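Local coordinates for protein-tyrosine-phosphatase PTP1 (Arabidopsis thaliana, PDB 6KRW) that dephosphorylates phosphotyrosine in proteins, probably including the MAP kinase MPK6, and together with MKP1 represses salicylic acid and camalexin synthesis in plant defence, at residues A[11-16]-A[255-260]; A[32-37]-A[283-288]; A[133-138]-A[233-238]. All coordinates share one frame; numbering follows the deposited sequence.

Interaction 1. Residues A[11-16]-A[255-260]; sequences NHCHQA and QRILAG
Ile257 turns both of its branches to segment 11-16, and its torsions decide which neighbour each one meets. With CG1 beside the backbone N (chi1 -66°), CG2 is left to press on the main chain of His12, where it lies 3.8 Å from His12 O, while the extended outer arm reaches farther along helix 7-24 and places Ile257 CD1 3.7 Å from Ala16 CB. The alanine methyl thus sits against the outer end of the isoleucine as well as its CG2 branch. Cys13 contributes its sulfur in another way: Leu258 sets out away from segment 11-16, but the leucine tip bends back, and Leu258 CD2 comes within 3.5 Å of Cys13 SG.

At the margin, His12 CD2 approaches Gly260 CA obliquely at 3.9 Å. The rotation of this ring is fixed from within its own helix, because His12 ND1 donates to Gln15 OE1 at 3.1 Å with an N-H...O angle of 163°; the oxygen lies in the ring plane, although the donor stands above the plane of the amide. Gly260 ends helix 242-259 in a Schellman motif, its N bonded back to Ile257 O, and the imidazole packs on this terminating turn.

The local axes pass 8.9 Å apart at 128°. Cys13 and Ala16 also touch Leu299 of helix 285-303, making this a junction of three helices, and Gln9 NE2 is hydrogen-bonded to Leu258 O close by. Between 11-16 and 255-260 themselves the fit is apolar, which implies that shape joins this pair, while directional bonds such as that of Gln9 come from outside it.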
ATOM      1  N   ASN A  11      19.434   4.048 -18.864  1.00 35.04           N
ATOM      2  CA  ASN A  11      18.825   3.872 -20.212  1.00 37.35           C
ATOM      3  C   ASN A  11      17.356   3.470 -20.054  1.00 41.65           C
ATOM      4  O   ASN A  11      16.494   3.959 -20.809  1.00 32.24           O
ATOM      5  CB  ASN A  11      19.570   2.820 -21.020  1.00 37.83           C
ATOM      6  CG  ASN A  11      20.934   3.288 -21.472  1.00 47.48           C
ATOM      7  OD1 ASN A  11      21.166   4.481 -21.631  1.00 51.24           O
ATOM      8  ND2 ASN A  11      21.840   2.353 -21.693  1.00 54.59           N
ATOM      9  N   HIS A  12      17.065   2.596 -19.102  1.00 34.76           N
ATOM     10  CA  HIS A  12      15.668   2.116 -18.935  1.00 30.42           C
ATOM     11  C   HIS A  12      14.805   3.261 -18.391  1.00 29.49           C
ATOM     12  O   HIS A  12      13.673   3.420 -18.842  1.00 26.22           O
ATOM     13  CB  HIS A  12      15.646   0.851 -18.082  1.00 35.42           C
ATOM     14  CG  HIS A  12      16.198  -0.344 -18.798  1.00 37.75           C
ATOM     15  ND1 HIS A  12      16.120  -0.479 -20.175  1.00 45.84           N
ATOM     16  CD2 HIS A  12      16.769  -1.477 -18.348  1.00 32.99           C
ATOM     17  CE1 HIS A  12      16.657  -1.625 -20.532  1.00 43.82           C
ATOM     18  NE2 HIS A  12      17.057  -2.257 -19.428  1.00 46.85           N
ATOM     19  N   CYS A  13      15.362   4.075 -17.497  1.00 29.51           N
ATOM     20  CA  CYS A  13      14.581   5.227 -16.985  1.00 28.61           C
ATOM     21  C   CYS A  13      14.322   6.246 -18.114  1.00 26.88           C
ATOM     22  O   CYS A  13      13.208   6.792 -18.168  1.00 26.10           O
ATOM     23  CB  CYS A  13      15.300   5.891 -15.812  1.00 25.73           C
ATOM     24  SG  CYS A  13      15.294   4.886 -14.305  0.99 31.98           S
ATOM     25  N   HIS A  14      15.319   6.526 -18.956  1.00 28.10           N
ATOM     26  CA  HIS A  14      15.129   7.464 -20.089  1.00 28.91           C
ATOM     27  C   HIS A  14      14.064   6.915 -21.037  1.00 28.20           C
ATOM     28  O   HIS A  14      13.170   7.653 -21.464  1.00 27.37           O
ATOM     29  CB  HIS A  14      16.455   7.722 -20.813  1.00 32.07           C
ATOM     30  CG  HIS A  14      17.321   8.721 -20.126  1.00 36.99           C
ATOM     31  ND1 HIS A  14      17.011  10.066 -20.096  1.00 44.75           N
ATOM     32  CD2 HIS A  14      18.475   8.578 -19.450  1.00 37.08           C
ATOM     33  CE1 HIS A  14      17.943  10.713 -19.424  1.00 46.24           C
ATOM     34  NE2 HIS A  14      18.850   9.818 -19.022  1.00 44.82           N
ATOM     35  N   GLN A  15      14.153   5.631 -21.341  1.00 26.39           N
ATOM     36  CA  GLN A  15      13.176   4.987 -22.251  1.00 28.97           C
ATOM     37  C   GLN A  15      11.783   5.084 -21.645  1.00 25.21           C
ATOM     38  O   GLN A  15      10.844   5.497 -22.354  1.00 26.60           O
ATOM     39  CB  GLN A  15      13.591   3.539 -22.476  1.00 28.05           C
ATOM     40  CG  GLN A  15      14.816   3.405 -23.367  1.00 30.22           C
ATOM     41  CD  GLN A  15      15.465   2.050 -23.212  1.00 29.34           C
ATOM     42  OE1 GLN A  15      14.924   1.162 -22.555  1.00 31.72           O
ATOM     43  NE2 GLN A  15      16.651   1.904 -23.776  1.00 33.77           N
ATOM     44  N   ALA A  16      11.650   4.750 -20.366  1.00 23.96           N
ATOM     45  CA  ALA A  16      10.342   4.845 -19.685  1.00 22.56           C
ATOM     46  C   ALA A  16       9.874   6.301 -19.650  1.00 23.45           C
ATOM     47  O   ALA A  16       8.688   6.551 -19.843  1.00 24.07           O
ATOM     48  CB  ALA A  16      10.422   4.274 -18.303  1.00 23.26           C
ATOM     49  N   GLN A 255      10.125   0.560  -9.421  1.00 22.20           N
ATOM     50  CA  GLN A 255      11.041  -0.568  -9.112  1.00 22.22           C
ATOM     51  C   GLN A 255      11.191  -1.471 -10.329  1.00 22.03           C
ATOM     52  O   GLN A 255      12.299  -1.975 -10.574  1.00 24.26           O
ATOM     53  CB  GLN A 255      10.533  -1.354  -7.920  1.00 23.40           C
ATOM     54  CG  GLN A 255      10.766  -0.631  -6.618  1.00 21.50           C
ATOM     55  CD  GLN A 255      10.488  -1.477  -5.408  1.00 24.13           C
ATOM     56  OE1 GLN A 255       9.566  -2.295  -5.420  1.00 23.86           O
ATOM     57  NE2 GLN A 255      11.272  -1.272  -4.350  1.00 24.34           N
ATOM     58  N   ARG A 256      10.093  -1.749 -11.013  1.00 21.44           N
ATOM     59  CA  ARG A 256      10.167  -2.689 -12.158  1.00 22.19           C
ATOM     60  C   ARG A 256      10.942  -2.063 -13.322  1.00 22.75           C
ATOM     61  O   ARG A 256      11.677  -2.780 -13.992  1.00 25.06           O
ATOM     62  CB  ARG A 256       8.752  -3.128 -12.539  1.00 20.14           C
ATOM     63  CG  ARG A 256       8.193  -4.160 -11.566  1.00 21.97           C
ATOM     64  CD  ARG A 256       6.706  -4.341 -11.712  1.00 20.16           C
ATOM     65  NE  ARG A 256       6.322  -4.737 -13.064  1.00 20.39           N
ATOM     66  CZ  ARG A 256       5.164  -4.439 -13.618  1.00 19.99           C
ATOM     67  NH1 ARG A 256       4.225  -3.843 -12.903  1.00 20.02           N
ATOM     68  NH2 ARG A 256       4.908  -4.831 -14.867  1.00 20.33           N
ATOM     69  N   ILE A 257      10.825  -0.755 -13.547  1.00 22.94           N
ATOM     70  CA  ILE A 257      11.656  -0.077 -14.576  1.00 22.50           C
ATOM     71  C   ILE A 257      13.128  -0.245 -14.195  1.00 28.07           C
ATOM     72  O   ILE A 257      13.932  -0.620 -15.056  1.00 28.88           O
ATOM     73  CB  ILE A 257      11.258   1.394 -14.735  1.00 24.01           C
ATOM     74  CG1 ILE A 257       9.850   1.525 -15.312  1.00 23.05           C
ATOM     75  CG2 ILE A 257      12.295   2.146 -15.567  1.00 27.71           C
ATOM     76  CD1 ILE A 257       9.248   2.914 -15.116  1.00 27.06           C
ATOM     77  N   LEU A 258      13.462   0.004 -12.931  1.00 23.65           N
ATOM     78  CA  LEU A 258      14.866  -0.061 -12.466  1.00 30.04           C
ATOM     79  C   LEU A 258      15.386  -1.496 -12.528  1.00 29.51           C
ATOM     80  O   LEU A 258      16.608  -1.673 -12.628  1.00 39.09           O
ATOM     81  CB  LEU A 258      14.944   0.472 -11.035  1.00 26.79           C
ATOM     82  CG  LEU A 258      14.774   1.979 -10.910  1.00 28.16           C
ATOM     83  CD1 LEU A 258      14.687   2.376  -9.442  1.00 30.52           C
ATOM     84  CD2 LEU A 258      15.938   2.706 -11.581  1.00 31.99           C
ATOM     85  N   ALA A 259      14.487  -2.479 -12.513  1.00 28.34           N
ATOM     86  CA  ALA A 259      14.900  -3.905 -12.544  1.00 29.86           C
ATOM     87  C   ALA A 259      14.907  -4.440 -13.974  1.00 35.47           C
ATOM     88  O   ALA A 259      15.332  -5.583 -14.162  1.00 37.28           O
ATOM     89  CB  ALA A 259      14.021  -4.732 -11.654  1.00 35.14           C
ATOM     90  N   GLY A 260      14.464  -3.652 -14.948  1.00 31.63           N
ATOM     91  CA  GLY A 260      14.533  -4.028 -16.373  1.00 38.83           C
ATOM     92  C   GLY A 260      13.281  -4.734 -16.872  1.00 31.77           C
ATOM     93  O   GLY A 260      13.368  -5.350 -17.926  1.00 31.29           O
TER

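Interaction 2. Residues A[32-37]-A[283-288]; sequences HEFTGL and QTMDQY
The ring of Phe34 lies with one face against bare backbone, covering the peptide that joins Thr284 to Met285 at the very start of helix 285-303. Met285 CA stands 3.9 Å from the ring centroid and 20° off its normal, a CH-pi contact, and Phe34 CE2 is 3.4 Å from Met285 N. Gln283 O meets the same ring at its edge. Because CG of Phe34 is anti to the backbone N (chi1 -169°), the phenyl group projects from helix 27-39 onto this helix start.

The covered turn is a capping box: Gln287 N donates to Thr284 OG1 at 3.0 Å, and Thr284 N returns a weak bond to Gln287 OE1. That same oxygen takes a firmer bond from Gln283 N, at 2.9 Å. Gln283 belongs to the glutamine loop of classical tyrosine phosphatases and probably binds substrate; its NE2 bonds Gly280 O, and its side chain lies close to a bound citrate, probably from the crystallisation liquor, to which Gln287 NE2 is hydrogen-bonded.

The side chains of Phe34 and Tyr288 run in opposite senses alongside each other, their ring planes 40° apart. Tyr288 OH donates to Glu33 OE2 at 2.6 Å, approaching from above the carboxylate plane. Tyr292 OH is a second partner of OE2, while Lys23 forms a salt bridge with OE1, so both carboxylate oxygens are engaged. Leu37 CD1 approaches Tyr288 CE1 to 3.9 Å.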
ATOM      1  N   HIS A  32      -8.696   7.033 -21.742  1.00 31.91           N
ATOM      2  CA  HIS A  32      -9.189   5.833 -22.472  1.00 31.90           C
ATOM      3  C   HIS A  32      -8.763   4.581 -21.706  1.00 28.53           C
ATOM      4  O   HIS A  32      -9.589   3.648 -21.579  1.00 30.58           O
ATOM      5  CB  HIS A  32      -8.676   5.828 -23.920  1.00 32.99           C
ATOM      6  CG  HIS A  32      -9.350   4.832 -24.798  1.00 59.97           C
ATOM      7  ND1 HIS A  32      -8.828   3.576 -25.035  1.00 93.00           N
ATOM      8  CD2 HIS A  32     -10.486   4.915 -25.522  1.00 71.71           C
ATOM      9  CE1 HIS A  32      -9.619   2.922 -25.858  1.00121.34           C
ATOM     10  NE2 HIS A  32     -10.643   3.722 -26.176  1.00118.66           N
ATOM     11  N   GLU A  33      -7.520   4.534 -21.232  1.00 28.31           N
ATOM     12  CA  GLU A  33      -7.054   3.353 -20.459  1.00 24.82           C
ATOM     13  C   GLU A  33      -7.960   3.153 -19.240  1.00 23.97           C
ATOM     14  O   GLU A  33      -8.385   2.010 -18.960  1.00 25.32           O
ATOM     15  CB  GLU A  33      -5.597   3.495 -20.026  1.00 24.54           C
ATOM     16  CG  GLU A  33      -4.595   3.467 -21.156  1.00 25.32           C
ATOM     17  CD  GLU A  33      -3.147   3.677 -20.748  1.00 29.76           C
ATOM     18  OE1 GLU A  33      -2.257   3.501 -21.595  1.00 34.75           O
ATOM     19  OE2 GLU A  33      -2.915   4.052 -19.579  1.00 25.58           O
ATOM     20  N   PHE A  34      -8.203   4.214 -18.464  1.00 23.63           N
ATOM     21  CA  PHE A  34      -9.003   4.051 -17.227  1.00 22.99           C
ATOM     22  C   PHE A  34     -10.448   3.654 -17.552  1.00 24.27           C
ATOM     23  O   PHE A  34     -10.997   2.798 -16.843  1.00 24.46           O
ATOM     24  CB  PHE A  34      -8.949   5.311 -16.358  1.00 23.21           C
ATOM     25  CG  PHE A  34      -9.514   5.076 -14.992  1.00 23.35           C
ATOM     26  CD1 PHE A  34      -8.787   4.355 -14.055  1.00 25.71           C
ATOM     27  CD2 PHE A  34     -10.793   5.500 -14.655  1.00 25.63           C
ATOM     28  CE1 PHE A  34      -9.317   4.106 -12.800  1.00 27.80           C
ATOM     29  CE2 PHE A  34     -11.325   5.221 -13.407  1.00 27.64           C
ATOM     30  CZ  PHE A  34     -10.579   4.542 -12.474  1.00 28.44           C
ATOM     31  N   THR A  35     -11.049   4.269 -18.569  1.00 26.31           N
ATOM     32  CA  THR A  35     -12.417   3.889 -18.986  1.00 26.57           C
ATOM     33  C   THR A  35     -12.449   2.397 -19.346  1.00 26.58           C
ATOM     34  O   THR A  35     -13.439   1.698 -18.983  1.00 28.87           O
ATOM     35  CB  THR A  35     -12.885   4.789 -20.130  1.00 31.11           C
ATOM     36  OG1 THR A  35     -12.894   6.133 -19.646  1.00 37.56           O
ATOM     37  CG2 THR A  35     -14.265   4.414 -20.609  1.00 36.05           C
ATOM     38  N   GLY A  36     -11.413   1.914 -20.027  1.00 26.56           N
ATOM     39  CA  GLY A  36     -11.338   0.482 -20.381  1.00 27.03           C
ATOM     40  C   GLY A  36     -11.229  -0.395 -19.146  1.00 24.51           C
ATOM     41  O   GLY A  36     -11.868  -1.458 -19.079  1.00 28.19           O
ATOM     42  N   LEU A  37     -10.397  -0.009 -18.186  1.00 24.20           N
ATOM     43  CA  LEU A  37     -10.291  -0.763 -16.916  1.00 22.07           C
ATOM     44  C   LEU A  37     -11.655  -0.804 -16.233  1.00 22.26           C
ATOM     45  O   LEU A  37     -12.040  -1.858 -15.719  1.00 24.10           O
ATOM     46  CB  LEU A  37      -9.256  -0.104 -15.997  1.00 21.07           C
ATOM     47  CG  LEU A  37      -7.799  -0.286 -16.405  1.00 21.81           C
ATOM     48  CD1 LEU A  37      -6.892   0.692 -15.666  1.00 23.10           C
ATOM     49  CD2 LEU A  37      -7.342  -1.727 -16.171  1.00 27.37           C
ATOM     50  N   GLN A 283      -9.032   3.821  -7.549  1.00 20.43           N
ATOM     51  CA  GLN A 283     -10.496   4.025  -7.566  1.00 22.78           C
ATOM     52  C   GLN A 283     -10.969   5.042  -8.601  1.00 23.10           C
ATOM     53  O   GLN A 283     -12.095   4.871  -9.095  1.00 27.82           O
ATOM     54  CB  GLN A 283     -10.980   4.361  -6.165  1.00 23.23           C
ATOM     55  CG  GLN A 283     -11.072   3.133  -5.290  1.00 27.26           C
ATOM     56  CD  GLN A 283     -12.374   2.450  -5.603  1.00 31.13           C
ATOM     57  OE1 GLN A 283     -13.443   2.956  -5.269  1.00 34.06           O
ATOM     58  NE2 GLN A 283     -12.278   1.295  -6.252  1.00 29.89           N
ATOM     59  N   THR A 284     -10.190   6.062  -8.916  1.00 22.35           N
ATOM     60  CA  THR A 284     -10.760   7.159  -9.743  1.00 22.64           C
ATOM     61  C   THR A 284      -9.860   7.495 -10.924  1.00 23.13           C
ATOM     62  O   THR A 284      -8.675   7.219 -10.876  1.00 22.54           O
ATOM     63  CB  THR A 284     -11.002   8.423  -8.910  1.00 24.98           C
ATOM     64  OG1 THR A 284      -9.732   8.984  -8.594  1.00 25.28           O
ATOM     65  CG2 THR A 284     -11.782   8.178  -7.636  1.00 27.23           C
ATOM     66  N   MET A 285     -10.426   8.175 -11.910  0.50 22.71           N
ATOM     67  CA  MET A 285      -9.611   8.595 -13.073  0.50 24.33           C
ATOM     68  C   MET A 285      -8.573   9.634 -12.618  0.50 24.38           C
ATOM     69  O   MET A 285      -7.450   9.593 -13.121  0.50 23.02           O
ATOM     70  CB  MET A 285     -10.501   9.157 -14.185  0.50 25.31           C
ATOM     71  CG  MET A 285      -9.739   9.481 -15.452  0.50 32.06           C
ATOM     72  SD  MET A 285     -10.780  10.139 -16.784  0.52 29.21           S
ATOM     73  CE  MET A 285     -11.643   8.646 -17.267  0.50 27.44           C
ATOM     74  N   ASP A 286      -8.907  10.508 -11.662  1.00 24.18           N
ATOM     75  CA  ASP A 286      -7.881  11.442 -11.142  1.00 25.50           C
ATOM     76  C   ASP A 286      -6.739  10.681 -10.462  1.00 21.72           C
ATOM     77  O   ASP A 286      -5.573  11.068 -10.655  1.00 23.49           O
ATOM     78  CB  ASP A 286      -8.501  12.469 -10.191  1.00 28.85           C
ATOM     79  CG  ASP A 286      -9.295  13.551 -10.885  1.00 36.07           C
ATOM     80  OD1 ASP A 286      -9.169  13.696 -12.123  1.00 39.73           O
ATOM     81  OD2 ASP A 286     -10.028  14.243 -10.180  1.00 42.25           O
ATOM     82  N   GLN A 287      -7.034   9.582  -9.757  1.00 21.47           N
ATOM     83  CA  GLN A 287      -5.965   8.776  -9.132  1.00 21.11           C
ATOM     84  C   GLN A 287      -5.101   8.140 -10.218  1.00 21.10           C
ATOM     85  O   GLN A 287      -3.907   8.075 -10.046  1.00 19.74           O
ATOM     86  CB  GLN A 287      -6.551   7.734  -8.178  1.00 19.87           C
ATOM     87  CG  GLN A 287      -6.979   8.371  -6.858  1.00 23.90           C
ATOM     88  CD  GLN A 287      -7.767   7.435  -5.983  1.00 23.47           C
ATOM     89  OE1 GLN A 287      -8.011   6.284  -6.348  1.00 25.40           O
ATOM     90  NE2 GLN A 287      -8.173   7.902  -4.812  1.00 24.85           N
ATOM     91  N   TYR A 288      -5.725   7.687 -11.310  1.00 19.95           N
ATOM     92  CA  TYR A 288      -4.963   7.066 -12.407  1.00 19.63           C
ATOM     93  C   TYR A 288      -4.045   8.100 -13.050  1.00 20.31           C
ATOM     94  O   TYR A 288      -2.896   7.820 -13.299  1.00 19.88           O
ATOM     95  CB  TYR A 288      -5.964   6.431 -13.381  1.00 19.89           C
ATOM     96  CG  TYR A 288      -5.325   5.545 -14.412  1.00 20.84           C
ATOM     97  CD1 TYR A 288      -4.809   4.311 -14.048  1.00 21.57           C
ATOM     98  CD2 TYR A 288      -5.205   5.946 -15.721  1.00 20.50           C
ATOM     99  CE1 TYR A 288      -4.207   3.488 -14.980  1.00 21.59           C
ATOM    100  CE2 TYR A 288      -4.627   5.113 -16.669  1.00 22.27           C
ATOM    101  CZ  TYR A 288      -4.083   3.904 -16.282  1.00 21.09           C
ATOM    102  OH  TYR A 288      -3.505   3.052 -17.203  1.00 23.71           O
TER

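Interaction 3. Residues A[133-138]-A[233-238]; sequences VMLTRL and IIVHCS
His236 N donates the middle bond of a short parallel ladder to Val133 O, at 2.9 Å. To either side of it in the ladder, Val133 N is satisfied by Ile234 O at 2.8 Å and Leu135 N by His236 O at 2.9 Å. The last bond carries the pairing just past strand 131-134, to the point where strand 233-236 gives way to the phosphate-binding loop.

Both ring nitrogens of His236 are occupied. ND1 donates to Cys237 O at 3.0 Å, using a lone pair of that carbonyl, and NE2 is hydrogen-bonded to Tyr150 OH. A chi1 of 80° sets the imidazole between its own backbone N and carbonyl carbon and lets it lean over the neighbouring strand. There Met134 CA lies over one face, and Met134 CG packs 3.5 Å from His236 CE1.

Thr136 CG2 rests 3.5 Å from Cys237 O. Its hydroxyl points elsewhere, Thr136 OG1 donating to Arg137 O at 2.7 Å. Ser238 OG is bonded to Lys146 O and Tyr65 OH, and Ser238 N to a bound citrate, probably from the crystallisation liquor.

This is the opening of the HCxxGxxR signature, with Cys237 as the nucleophile that forms the phosphocysteine. Since segment 133-138 bonds both His236 N and His236 O, and the ring bonds Cys237 O, the network probably helps to hold the backbone of the catalytic cysteine in place.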
ATOM      1  N   VAL A 133       2.838   2.050   5.439  1.00 24.44           N
ATOM      2  CA  VAL A 133       2.469   3.269   4.700  1.00 23.37           C
ATOM      3  C   VAL A 133       1.004   3.523   4.951  1.00 24.37           C
ATOM      4  O   VAL A 133       0.145   2.721   4.512  1.00 23.58           O
ATOM      5  CB  VAL A 133       2.822   3.214   3.215  1.00 21.88           C
ATOM      6  CG1 VAL A 133       2.410   4.471   2.499  1.00 26.96           C
ATOM      7  CG2 VAL A 133       4.280   2.875   3.001  1.00 24.84           C
ATOM      8  N   MET A 134       0.727   4.636   5.616  1.00 25.83           N
ATOM      9  CA  MET A 134      -0.647   5.026   5.963  1.00 23.85           C
ATOM     10  C   MET A 134      -1.024   6.270   5.167  1.00 25.43           C
ATOM     11  O   MET A 134      -0.377   7.322   5.378  1.00 26.83           O
ATOM     12  CB  MET A 134      -0.711   5.329   7.456  1.00 25.04           C
ATOM     13  CG  MET A 134      -2.062   5.761   7.908  1.00 27.43           C
ATOM     14  SD  MET A 134      -2.110   5.898   9.677  0.82 27.56           S
ATOM     15  CE  MET A 134      -3.824   6.355   9.851  1.00 30.06           C
ATOM     16  N   LEU A 135      -2.061   6.224   4.333  1.00 23.20           N
ATOM     17  CA  LEU A 135      -2.399   7.290   3.358  1.00 22.53           C
ATOM     18  C   LEU A 135      -3.741   7.919   3.703  1.00 27.83           C
ATOM     19  O   LEU A 135      -4.413   8.397   2.816  1.00 29.97           O
ATOM     20  CB  LEU A 135      -2.419   6.674   1.954  1.00 23.65           C
ATOM     21  CG  LEU A 135      -1.110   6.027   1.540  1.00 20.73           C
ATOM     22  CD1 LEU A 135      -1.318   5.219   0.239  1.00 22.19           C
ATOM     23  CD2 LEU A 135       0.005   7.039   1.378  1.00 24.23           C
ATOM     24  N   THR A 136      -4.086   7.971   4.980  1.00 29.89           N
ATOM     25  CA  THR A 136      -5.381   8.559   5.381  1.00 29.94           C
ATOM     26  C   THR A 136      -5.198   9.267   6.733  1.00 52.04           C
ATOM     27  O   THR A 136      -4.306   8.887   7.442  1.00213.94           O
ATOM     28  CB  THR A 136      -6.464   7.481   5.517  1.00 29.65           C
ATOM     29  OG1 THR A 136      -7.763   7.999   5.819  1.00 30.42           O
ATOM     30  CG2 THR A 136      -6.112   6.419   6.531  1.00 28.72           C
ATOM     31  N   ARG A 137      -6.132  10.160   6.976  1.00 31.88           N
ATOM     32  CA  ARG A 137      -6.419  10.653   8.338  1.00 35.77           C
ATOM     33  C   ARG A 137      -7.281   9.625   9.057  1.00 42.74           C
ATOM     34  O   ARG A 137      -7.947   8.813   8.383  1.00 36.38           O
ATOM     35  CB  ARG A 137      -7.149  12.004   8.297  1.00 33.53           C
ATOM     36  CG  ARG A 137      -6.355  13.111   7.627  1.00 32.88           C
ATOM     37  CD  ARG A 137      -7.170  14.405   7.667  1.00 39.97           C
ATOM     38  NE  ARG A 137      -6.465  15.502   7.050  1.00 36.52           N
ATOM     39  CZ  ARG A 137      -6.903  16.776   7.108  1.00 44.81           C
ATOM     40  NH1 ARG A 137      -8.104  17.038   7.599  1.00 37.99           N
ATOM     41  NH2 ARG A 137      -6.181  17.761   6.596  1.00 38.53           N
ATOM     42  N   LEU A 138      -7.291   9.687  10.387  1.00 37.06           N
ATOM     43  CA  LEU A 138      -8.256   8.872  11.166  1.00 37.79           C
ATOM     44  C   LEU A 138      -9.689   9.301  10.832  1.00 32.31           C
ATOM     45  O   LEU A 138     -10.569   8.452  10.788  1.00 36.76           O
ATOM     46  CB  LEU A 138      -7.930   8.998  12.662  1.00 37.65           C
ATOM     47  CG  LEU A 138      -6.535   8.520  13.086  1.00 36.23           C
ATOM     48  CD1 LEU A 138      -6.286   8.807  14.560  1.00 47.99           C
ATOM     49  CD2 LEU A 138      -6.322   7.042  12.790  1.00 42.71           C
ATOM     50  N   ILE A 233       5.711  -4.719   2.422  0.50 21.56           N
ATOM     51  CA  ILE A 233       5.362  -3.335   2.846  0.50 20.69           C
ATOM     52  C   ILE A 233       3.855  -3.261   3.019  0.50 18.75           C
ATOM     53  O   ILE A 233       3.126  -3.502   2.055  0.50 19.54           O
ATOM     54  CB  ILE A 233       5.848  -2.304   1.822  0.50 19.74           C
ATOM     55  CG1 ILE A 233       7.371  -2.296   1.752  0.50 20.72           C
ATOM     56  CG2 ILE A 233       5.258  -0.934   2.105  0.50 20.35           C
ATOM     57  CD1 ILE A 233       7.909  -1.499   0.613  0.50 22.14           C
ATOM     58  N   ILE A 234       3.404  -2.960   4.222  1.00 20.03           N
ATOM     59  CA  ILE A 234       1.975  -2.702   4.453  1.00 18.89           C
ATOM     60  C   ILE A 234       1.616  -1.362   3.852  1.00 20.14           C
ATOM     61  O   ILE A 234       2.300  -0.388   4.131  1.00 21.73           O
ATOM     62  CB  ILE A 234       1.607  -2.835   5.931  1.00 20.41           C
ATOM     63  CG1 ILE A 234       1.715  -4.289   6.381  1.00 26.63           C
ATOM     64  CG2 ILE A 234       0.224  -2.290   6.173  1.00 23.66           C
ATOM     65  CD1 ILE A 234       1.644  -4.466   7.888  1.00 27.09           C
ATOM     66  N   VAL A 235       0.561  -1.307   3.078  1.00 18.69           N
ATOM     67  CA  VAL A 235       0.001  -0.043   2.551  1.00 17.54           C
ATOM     68  C   VAL A 235      -1.466  -0.017   2.873  1.00 17.83           C
ATOM     69  O   VAL A 235      -2.168  -1.011   2.577  1.00 19.09           O
ATOM     70  CB  VAL A 235       0.266   0.203   1.067  1.00 17.83           C
ATOM     71  CG1 VAL A 235      -0.203   1.578   0.651  1.00 19.58           C
ATOM     72  CG2 VAL A 235       1.709  -0.025   0.680  1.00 20.22           C
ATOM     73  N   HIS A 236      -1.939   1.046   3.521  1.00 19.54           N
ATOM     74  CA  HIS A 236      -3.373   1.105   3.842  1.00 20.68           C
ATOM     75  C   HIS A 236      -3.870   2.541   3.757  1.00 19.97           C
ATOM     76  O   HIS A 236      -3.085   3.487   3.976  1.00 23.46           O
ATOM     77  CB  HIS A 236      -3.682   0.477   5.193  1.00 20.90           C
ATOM     78  CG  HIS A 236      -3.413   1.343   6.390  1.00 21.48           C
ATOM     79  ND1 HIS A 236      -4.378   2.191   6.859  1.00 24.04           N
ATOM     80  CD2 HIS A 236      -2.386   1.363   7.244  1.00 22.56           C
ATOM     81  CE1 HIS A 236      -3.900   2.816   7.955  1.00 26.42           C
ATOM     82  NE2 HIS A 236      -2.653   2.335   8.207  1.00 25.51           N
ATOM     83  N   CYS A 237      -5.139   2.690   3.479  1.00 19.35           N
ATOM     84  CA  CYS A 237      -5.848   3.982   3.600  1.00 23.36           C
ATOM     85  C   CYS A 237      -7.085   3.663   4.426  1.00 24.06           C
ATOM     86  O   CYS A 237      -6.929   3.159   5.536  1.00 25.65           O
ATOM     87  CB  CYS A 237      -6.116   4.603   2.225  1.00 22.40           C
ATOM     88  SG  CYS A 237      -6.816   3.476   0.989  0.98 23.07           S
ATOM     89  N   SER A 238      -8.261   3.949   3.916  1.00 24.02           N
ATOM     90  CA  SER A 238      -9.470   3.552   4.648  1.00 26.20           C
ATOM     91  C   SER A 238      -9.936   2.171   4.151  1.00 24.95           C
ATOM     92  O   SER A 238     -10.014   1.266   4.967  1.00 24.14           O
ATOM     93  CB  SER A 238     -10.530   4.584   4.543  1.00 27.62           C
ATOM     94  OG  SER A 238     -11.550   4.280   5.459  1.00 31.84           O
TER

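The three contacts show how chemistry differs with the elements joined and their place in the fold. Interaction 3 is the core one, centred about 7 Å from the middle of the chain and held by strand-to-strand backbone bonds; interactions 1 and 2, centred about 21 and 18 Å out, are partly buried helix contacts. Interaction 1 relies on apolar fit, whereas interaction 2 adds a buried ring, a capped helix start and a tyrosine-carboxylate bond. Their elements are linked: consecutive helices 7-24 and 27-39 serve interactions 1 and 2, helix 285-303 of interaction 2 also touches interaction 1, and strand 233-236 leads into helix 242-259. Interactions 2 and 3 both border the active site, where a citrate is bound.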